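Local coordinates for chitooligosaccharide oxidase (Gibberella zeae, PDB 6Y0R), which oxidises the C1 hydroxyl of chitooligosaccharides to the corresponding lactones with a bicovalently bound FAD, passing the electrons to molecular oxygen to form hydrogen peroxide, at residues 28-33 with 77-82; 188-193 with 480-485. All blocks are in the same frame, centred on the assembly; numbering follows the deposited sequence.

Contact 1: residues 28-33 with 77-82; sequences NSCLTQ and VECGAK
C30 and C79 are joined by a disulfide that ties the short N-terminal helix 26-33 to helix 70-83. The two SG atoms lie 2.2 Å apart and the bridge is twisted to a chi3 of -81°, close to the perpendicular twist that disulfides prefer. Both CB atoms point across the gap, yet the two cysteines enter the bridge differently. C30 sends its SG straight out from its helix, anti to the backbone N (chi1 -178°), whereas SG of C79 is anti to its own carbonyl carbon and lies beside the backbone N (chi1 -79°). With so short a link the backbones come close, and the CA atoms of C30 and C79 are 5.8 Å apart.

L31 adds apolar packing beside the bridge. Its CB does not face helix 70-83 directly, but the end of the side chain comes nearer, and CD2 rests on CB of C79 at 3.7 Å. The backbone N of L31 is also near the bridge, 3.6 Å from SG of C79. Buried L31 reaches on to A76 of the same helix, to A63 on strand 63-65 and to L108 on strand 108-111, so this leucine packs between helix 70-83 and the sheet. This is a helix-to-helix disulfide, fitting for a secreted protein, that fastens the first helix of the model to helix 70-83 of the FAD-binding PCMH-type domain.

Contact 2: residues 188-193 with 480-485; sequences VLPTGK and NLFRNP
The pyrrolidine ring of P190 packs against the phenyl ring of F482, joining a beta hairpin of the FAD-binding PCMH-type domain to the C-terminal berberine-like region. P190 belongs to the type I turn from L189 to G192 that links strands 182-188 and 194-197, while F482 is the centre of an inverse gamma turn after helix 466-476.

The two side chains meet at a slant. CG of P190 approaches the phenyl ring obliquely, 3.7 Å from both CE1 and CD1 of F482, and CB of P190 is almost as close to CE1, at 3.8 Å. The CD1-CE1 side of the ring therefore takes the contact. F482 reaches the proline because its CG stands anti to its carbonyl carbon (chi1 -73°), which sends the ring toward the hairpin turn. L481 adds a looser touch: its CD1 is 4.4 Å from CB of P190. All three of these residues are buried, and no hydrogen bond crosses between the segments.

Local hydrogen bonds shape both sides. D477, just before segment 480-485, receives the backbone N-H groups of both L481 and F482 on its carboxylate, OD1 taking the first and OD2 the second. In the hairpin, OG1 of T191 accepts from the backbone N of K193 in an ST turn. R483 folds back on its own loop, where its NH2 gives a 2.9 Å hydrogen bond to O of N480, which lies almost in the guanidinium plane.

Overall arrangement
Helix 70-83 connects the two contacts, whose centres are 13 Å apart. One side of it carries the disulfide of contact 1, and another meets the hairpin turn of contact 2: CG1 of V77 is 3.3 Å from O of L189, and CB of A81 is 3.4 Å from O of P190. A81 also touches L481, so the helix packs against both segments of contact 2. Along the chain both segments of contact 1 precede those of contact 2. Contact 2 is the one near the cofactor, with the F482 side chain about 6 Å from FAD. The centre of contact 1 is about 30 Å from the centre of the chain, that of contact 2 about 21 Å.

Contact 1: residues 28-33 with 77-82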
ATOM      1  N   ASN A  28       0.904  30.635   5.208  1.00 37.47           N
ATOM      2  CA  ASN A  28       1.701  30.905   3.979  1.00 41.87           C
ATOM      3  C   ASN A  28       2.796  31.939   4.278  1.00 44.80           C
ATOM      4  O   ASN A  28       3.959  31.652   3.960  1.00 39.59           O
ATOM      5  CB  ASN A  28       0.829  31.304   2.792  1.00 45.74           C
ATOM      6  CG  ASN A  28       0.396  30.096   1.996  1.00 47.81           C
ATOM      7  OD1 ASN A  28       1.226  29.454   1.324  1.00 44.78           O
ATOM      8  ND2 ASN A  28      -0.885  29.768   2.096  1.00 44.62           N
ATOM      9  N   SER A  29       2.477  33.068   4.921  1.00 47.80           N
ATOM     10  CA  SER A  29       3.490  34.110   5.235  1.00 43.66           C
ATOM     11  C   SER A  29       4.534  33.530   6.193  1.00 39.27           C
ATOM     12  O   SER A  29       5.708  33.841   5.993  1.00 42.68           O
ATOM     13  CB  SER A  29       2.877  35.399   5.731  1.00 45.05           C
ATOM     14  OG  SER A  29       1.717  35.141   6.494  1.00 51.81           O
ATOM     15  N   CYS A  30       4.144  32.643   7.123  1.00 37.92           N
ATOM     16  CA  CYS A  30       5.073  31.921   8.037  1.00 33.83           C
ATOM     17  C   CYS A  30       6.059  31.123   7.183  1.00 33.80           C
ATOM     18  O   CYS A  30       7.255  31.198   7.442  1.00 32.94           O
ATOM     19  CB  CYS A  30       4.359  30.995   9.029  1.00 32.98           C
ATOM     20  SG  CYS A  30       5.482  30.164  10.190  1.00 37.87           S
ATOM     21  N   LEU A  31       5.553  30.374   6.202  1.00 33.39           N
ATOM     22  CA  LEU A  31       6.389  29.492   5.343  1.00 32.40           C
ATOM     23  C   LEU A  31       7.386  30.344   4.539  1.00 31.76           C
ATOM     24  O   LEU A  31       8.591  30.035   4.572  1.00 32.40           O
ATOM     25  CB  LEU A  31       5.470  28.669   4.429  1.00 33.22           C
ATOM     26  CG  LEU A  31       4.668  27.566   5.130  1.00 30.73           C
ATOM     27  CD1 LEU A  31       3.665  26.958   4.177  1.00 32.17           C
ATOM     28  CD2 LEU A  31       5.570  26.500   5.733  1.00 29.21           C
ATOM     29  N   THR A  32       6.904  31.367   3.853  1.00 37.42           N
ATOM     30  CA  THR A  32       7.751  32.282   3.031  1.00 42.57           C
ATOM     31  C   THR A  32       8.849  32.881   3.936  1.00 40.92           C
ATOM     32  O   THR A  32      10.070  32.764   3.601  1.00 38.58           O
ATOM     33  CB  THR A  32       6.857  33.301   2.315  1.00 42.29           C
ATOM     34  OG1 THR A  32       6.081  33.963   3.306  1.00 57.92           O
ATOM     35  CG2 THR A  32       5.924  32.677   1.308  1.00 42.99           C
ATOM     36  N   GLN A  33       8.468  33.399   5.103  1.00 41.46           N
ATOM     37  CA  GLN A  33       9.423  34.028   6.051  1.00 41.57           C
ATOM     38  C   GLN A  33      10.417  32.983   6.574  1.00 40.75           C
ATOM     39  O   GLN A  33      11.562  33.354   6.875  1.00 38.06           O
ATOM     40  CB  GLN A  33       8.664  34.767   7.152  1.00 45.28           C
ATOM     41  CG  GLN A  33       7.906  35.982   6.621  1.00 54.96           C
ATOM     42  CD  GLN A  33       7.451  36.946   7.695  1.00 63.05           C
ATOM     43  OE1 GLN A  33       8.222  37.342   8.573  1.00 69.27           O
ATOM     44  NE2 GLN A  33       6.188  37.347   7.626  1.00 62.72           N
ATOM     45  N   VAL A  77       6.739  22.196   9.307  1.00 22.40           N
ATOM     46  CA  VAL A  77       5.974  21.599  10.432  1.00 23.06           C
ATOM     47  C   VAL A  77       5.832  22.671  11.522  1.00 26.48           C
ATOM     48  O   VAL A  77       4.719  22.858  12.015  1.00 25.45           O
ATOM     49  CB  VAL A  77       6.617  20.313  10.949  1.00 24.19           C
ATOM     50  CG1 VAL A  77       5.975  19.821  12.231  1.00 24.07           C
ATOM     51  CG2 VAL A  77       6.565  19.225   9.872  1.00 22.64           C
ATOM     52  N   GLU A  78       6.902  23.400  11.827  1.00 25.34           N
ATOM     53  CA  GLU A  78       6.838  24.413  12.927  1.00 26.75           C
ATOM     54  C   GLU A  78       5.771  25.442  12.581  1.00 25.22           C
ATOM     55  O   GLU A  78       4.988  25.847  13.493  1.00 26.75           O
ATOM     56  CB  GLU A  78       8.199  25.073  13.170  1.00 30.22           C
ATOM     57  CG  GLU A  78       9.118  24.196  13.985  1.00 34.98           C
ATOM     58  CD  GLU A  78      10.615  24.436  13.848  1.00 37.72           C
ATOM     59  OE1 GLU A  78      11.031  25.387  13.140  1.00 41.13           O
ATOM     60  OE2 GLU A  78      11.350  23.632  14.410  1.00 43.87           O
ATOM     61  N   CYS A  79       5.719  25.859  11.322  1.00 26.16           N
ATOM     62  CA  CYS A  79       4.725  26.829  10.803  1.00 26.85           C
ATOM     63  C   CYS A  79       3.301  26.296  10.969  1.00 28.04           C
ATOM     64  O   CYS A  79       2.421  27.059  11.405  1.00 28.09           O
ATOM     65  CB  CYS A  79       4.971  27.191   9.348  1.00 29.85           C
ATOM     66  SG  CYS A  79       6.301  28.402   9.153  1.00 34.66           S
ATOM     67  N   GLY A  80       3.043  25.057  10.562  1.00 25.59           N
ATOM     68  CA  GLY A  80       1.727  24.437  10.790  1.00 23.81           C
ATOM     69  C   GLY A  80       1.352  24.371  12.267  1.00 23.55           C
ATOM     70  O   GLY A  80       0.212  24.756  12.609  1.00 24.97           O
ATOM     71  N   ALA A  81       2.237  23.891  13.124  1.00 24.38           N
ATOM     72  CA  ALA A  81       1.983  23.730  14.569  1.00 25.42           C
ATOM     73  C   ALA A  81       1.704  25.107  15.166  1.00 28.95           C
ATOM     74  O   ALA A  81       0.708  25.235  15.866  1.00 27.74           O
ATOM     75  CB  ALA A  81       3.125  23.057  15.269  1.00 27.28           C
ATOM     76  N   LYS A  82       2.508  26.110  14.822  1.00 30.65           N
ATOM     77  CA  LYS A  82       2.334  27.481  15.378  1.00 31.24           C
ATOM     78  C   LYS A  82       0.932  28.020  15.055  1.00 30.72           C
ATOM     79  O   LYS A  82       0.396  28.720  15.903  1.00 31.62           O
ATOM     80  CB  LYS A  82       3.437  28.412  14.865  1.00 38.22           C
ATOM     81  CG  LYS A  82       4.731  28.374  15.674  1.00 52.74           C
ATOM     82  CD  LYS A  82       5.589  29.630  15.512  1.00 61.02           C
ATOM     83  CE  LYS A  82       7.077  29.356  15.615  1.00 69.25           C
ATOM     84  NZ  LYS A  82       7.784  29.736  14.363  1.00 73.03           N
TER

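Contact 2: residues 188-193 with 480-485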
ATOM      1  N   VAL A 188      10.453  14.022  11.410  1.00 20.20           N
ATOM      2  CA  VAL A 188      10.197  15.404  11.866  1.00 21.00           C
ATOM      3  C   VAL A 188       8.938  15.327  12.728  1.00 22.03           C
ATOM      4  O   VAL A 188       7.832  15.158  12.169  1.00 21.18           O
ATOM      5  CB  VAL A 188      10.072  16.416  10.726  1.00 21.33           C
ATOM      6  CG1 VAL A 188       9.686  17.799  11.263  1.00 22.11           C
ATOM      7  CG2 VAL A 188      11.377  16.474   9.905  1.00 23.07           C
ATOM      8  N   LEU A 189       9.113  15.423  14.041  1.00 21.42           N
ATOM      9  CA  LEU A 189       7.951  15.378  14.965  1.00 21.94           C
ATOM     10  C   LEU A 189       7.098  16.611  14.785  1.00 21.10           C
ATOM     11  O   LEU A 189       7.462  17.618  14.176  1.00 22.47           O
ATOM     12  CB  LEU A 189       8.401  15.205  16.414  1.00 22.43           C
ATOM     13  CG  LEU A 189       9.157  13.923  16.742  1.00 24.13           C
ATOM     14  CD1 LEU A 189       9.477  13.891  18.220  1.00 25.16           C
ATOM     15  CD2 LEU A 189       8.369  12.663  16.371  1.00 23.75           C
ATOM     16  N   PRO A 190       5.857  16.585  15.294  1.00 21.97           N
ATOM     17  CA  PRO A 190       4.985  17.748  15.148  1.00 20.81           C
ATOM     18  C   PRO A 190       5.446  19.082  15.784  1.00 22.84           C
ATOM     19  O   PRO A 190       4.886  20.107  15.419  1.00 26.46           O
ATOM     20  CB  PRO A 190       3.677  17.250  15.793  1.00 22.44           C
ATOM     21  CG  PRO A 190       3.745  15.761  15.579  1.00 23.67           C
ATOM     22  CD  PRO A 190       5.195  15.402  15.849  1.00 22.61           C
ATOM     23  N   THR A 191       6.478  19.032  16.628  1.00 23.91           N
ATOM     24  CA  THR A 191       7.213  20.178  17.213  1.00 24.70           C
ATOM     25  C   THR A 191       8.235  20.740  16.222  1.00 29.12           C
ATOM     26  O   THR A 191       8.753  21.860  16.473  1.00 29.88           O
ATOM     27  CB  THR A 191       7.999  19.733  18.443  1.00 25.60           C
ATOM     28  OG1 THR A 191       8.903  18.672  18.134  1.00 24.23           O
ATOM     29  CG2 THR A 191       7.109  19.295  19.583  1.00 27.09           C
ATOM     30  N   GLY A 192       8.600  19.949  15.206  1.00 24.53           N
ATOM     31  CA  GLY A 192       9.665  20.309  14.239  1.00 24.56           C
ATOM     32  C   GLY A 192      10.975  19.656  14.596  1.00 24.51           C
ATOM     33  O   GLY A 192      11.929  19.704  13.756  1.00 26.45           O
ATOM     34  N   LYS A 193      11.053  19.014  15.758  1.00 24.55           N
ATOM     35  CA  LYS A 193      12.260  18.298  16.224  1.00 26.49           C
ATOM     36  C   LYS A 193      12.479  17.074  15.328  1.00 26.02           C
ATOM     37  O   LYS A 193      11.513  16.296  15.101  1.00 25.34           O
ATOM     38  CB  LYS A 193      12.157  17.889  17.696  1.00 32.22           C
ATOM     39  CG  LYS A 193      13.271  16.971  18.178  1.00 39.01           C
ATOM     40  CD  LYS A 193      13.414  16.841  19.682  1.00 46.23           C
ATOM     41  CE  LYS A 193      14.857  17.009  20.126  1.00 55.52           C
ATOM     42  NZ  LYS A 193      14.954  17.388  21.556  1.00 65.62           N
ATOM     43  N   ASN A 480      -2.831  16.211  17.793  1.00 19.21           N
ATOM     44  CA  ASN A 480      -3.476  15.559  16.626  1.00 18.48           C
ATOM     45  C   ASN A 480      -3.441  16.498  15.411  1.00 17.39           C
ATOM     46  O   ASN A 480      -4.444  16.677  14.717  1.00 18.51           O
ATOM     47  CB  ASN A 480      -4.866  15.044  16.961  1.00 19.75           C
ATOM     48  CG  ASN A 480      -5.301  14.002  15.970  1.00 20.67           C
ATOM     49  OD1 ASN A 480      -4.449  13.453  15.251  1.00 19.98           O
ATOM     50  ND2 ASN A 480      -6.592  13.693  15.967  1.00 19.23           N
ATOM     51  N   LEU A 481      -2.263  17.044  15.081  1.00 18.22           N
ATOM     52  CA  LEU A 481      -2.076  17.837  13.849  1.00 19.46           C
ATOM     53  C   LEU A 481      -1.973  16.903  12.637  1.00 17.45           C
ATOM     54  O   LEU A 481      -2.428  17.302  11.574  1.00 19.23           O
ATOM     55  CB  LEU A 481      -0.801  18.660  14.015  1.00 20.52           C
ATOM     56  CG  LEU A 481      -0.850  19.718  15.114  1.00 23.61           C
ATOM     57  CD1 LEU A 481       0.541  20.286  15.275  1.00 26.19           C
ATOM     58  CD2 LEU A 481      -1.864  20.802  14.771  1.00 27.20           C
ATOM     59  N   PHE A 482      -1.432  15.692  12.821  1.00 17.46           N
ATOM     60  CA  PHE A 482      -1.225  14.717  11.707  1.00 19.00           C
ATOM     61  C   PHE A 482      -2.426  13.789  11.677  1.00 17.75           C
ATOM     62  O   PHE A 482      -2.331  12.617  12.075  1.00 19.18           O
ATOM     63  CB  PHE A 482       0.112  13.975  11.822  1.00 18.09           C
ATOM     64  CG  PHE A 482       1.253  14.897  11.480  1.00 18.46           C
ATOM     65  CD1 PHE A 482       1.722  15.782  12.427  1.00 18.62           C
ATOM     66  CD2 PHE A 482       1.879  14.850  10.246  1.00 19.82           C
ATOM     67  CE1 PHE A 482       2.745  16.666  12.113  1.00 21.18           C
ATOM     68  CE2 PHE A 482       2.893  15.746   9.932  1.00 21.00           C
ATOM     69  CZ  PHE A 482       3.319  16.660  10.866  1.00 20.59           C
ATOM     70  N   ARG A 483      -3.516  14.328  11.167  1.00 18.60           N
ATOM     71  CA  ARG A 483      -4.831  13.653  11.250  1.00 16.75           C
ATOM     72  C   ARG A 483      -5.484  13.557   9.875  1.00 16.44           C
ATOM     73  O   ARG A 483      -5.191  14.352   8.955  1.00 18.45           O
ATOM     74  CB  ARG A 483      -5.756  14.351  12.253  1.00 18.40           C
ATOM     75  CG  ARG A 483      -6.243  15.725  11.832  1.00 18.89           C
ATOM     76  CD  ARG A 483      -7.195  16.272  12.867  1.00 18.83           C
ATOM     77  NE  ARG A 483      -7.680  17.581  12.473  1.00 19.81           N
ATOM     78  CZ  ARG A 483      -7.179  18.757  12.863  1.00 19.47           C
ATOM     79  NH1 ARG A 483      -7.775  19.876  12.461  1.00 22.18           N
ATOM     80  NH2 ARG A 483      -6.155  18.825  13.688  1.00 20.09           N
ATOM     81  N   ASN A 484      -6.387  12.604   9.770  1.00 16.05           N
ATOM     82  CA  ASN A 484      -7.326  12.459   8.642  1.00 16.01           C
ATOM     83  C   ASN A 484      -8.550  11.746   9.213  1.00 15.24           C
ATOM     84  O   ASN A 484      -8.543  11.326  10.370  1.00 15.07           O
ATOM     85  CB  ASN A 484      -6.657  11.772   7.442  1.00 15.80           C
ATOM     86  CG  ASN A 484      -6.352  10.303   7.691  1.00 16.57           C
ATOM     87  OD1 ASN A 484      -7.237   9.535   8.073  1.00 18.31           O
ATOM     88  ND2 ASN A 484      -5.132   9.866   7.386  1.00 16.83           N
ATOM     89  N   PRO A 485      -9.665  11.629   8.465  1.00 16.89           N
ATOM     90  CA  PRO A 485     -10.876  11.097   9.081  1.00 17.48           C
ATOM     91  C   PRO A 485     -10.724   9.676   9.652  1.00 17.55           C
ATOM     92  O   PRO A 485     -11.544   9.325  10.527  1.00 18.75           O
ATOM     93  CB  PRO A 485     -11.903  11.144   7.937  1.00 17.89           C
ATOM     94  CG  PRO A 485     -11.413  12.323   7.087  1.00 19.58           C
ATOM     95  CD  PRO A 485      -9.888  12.180   7.117  1.00 17.78           C
TER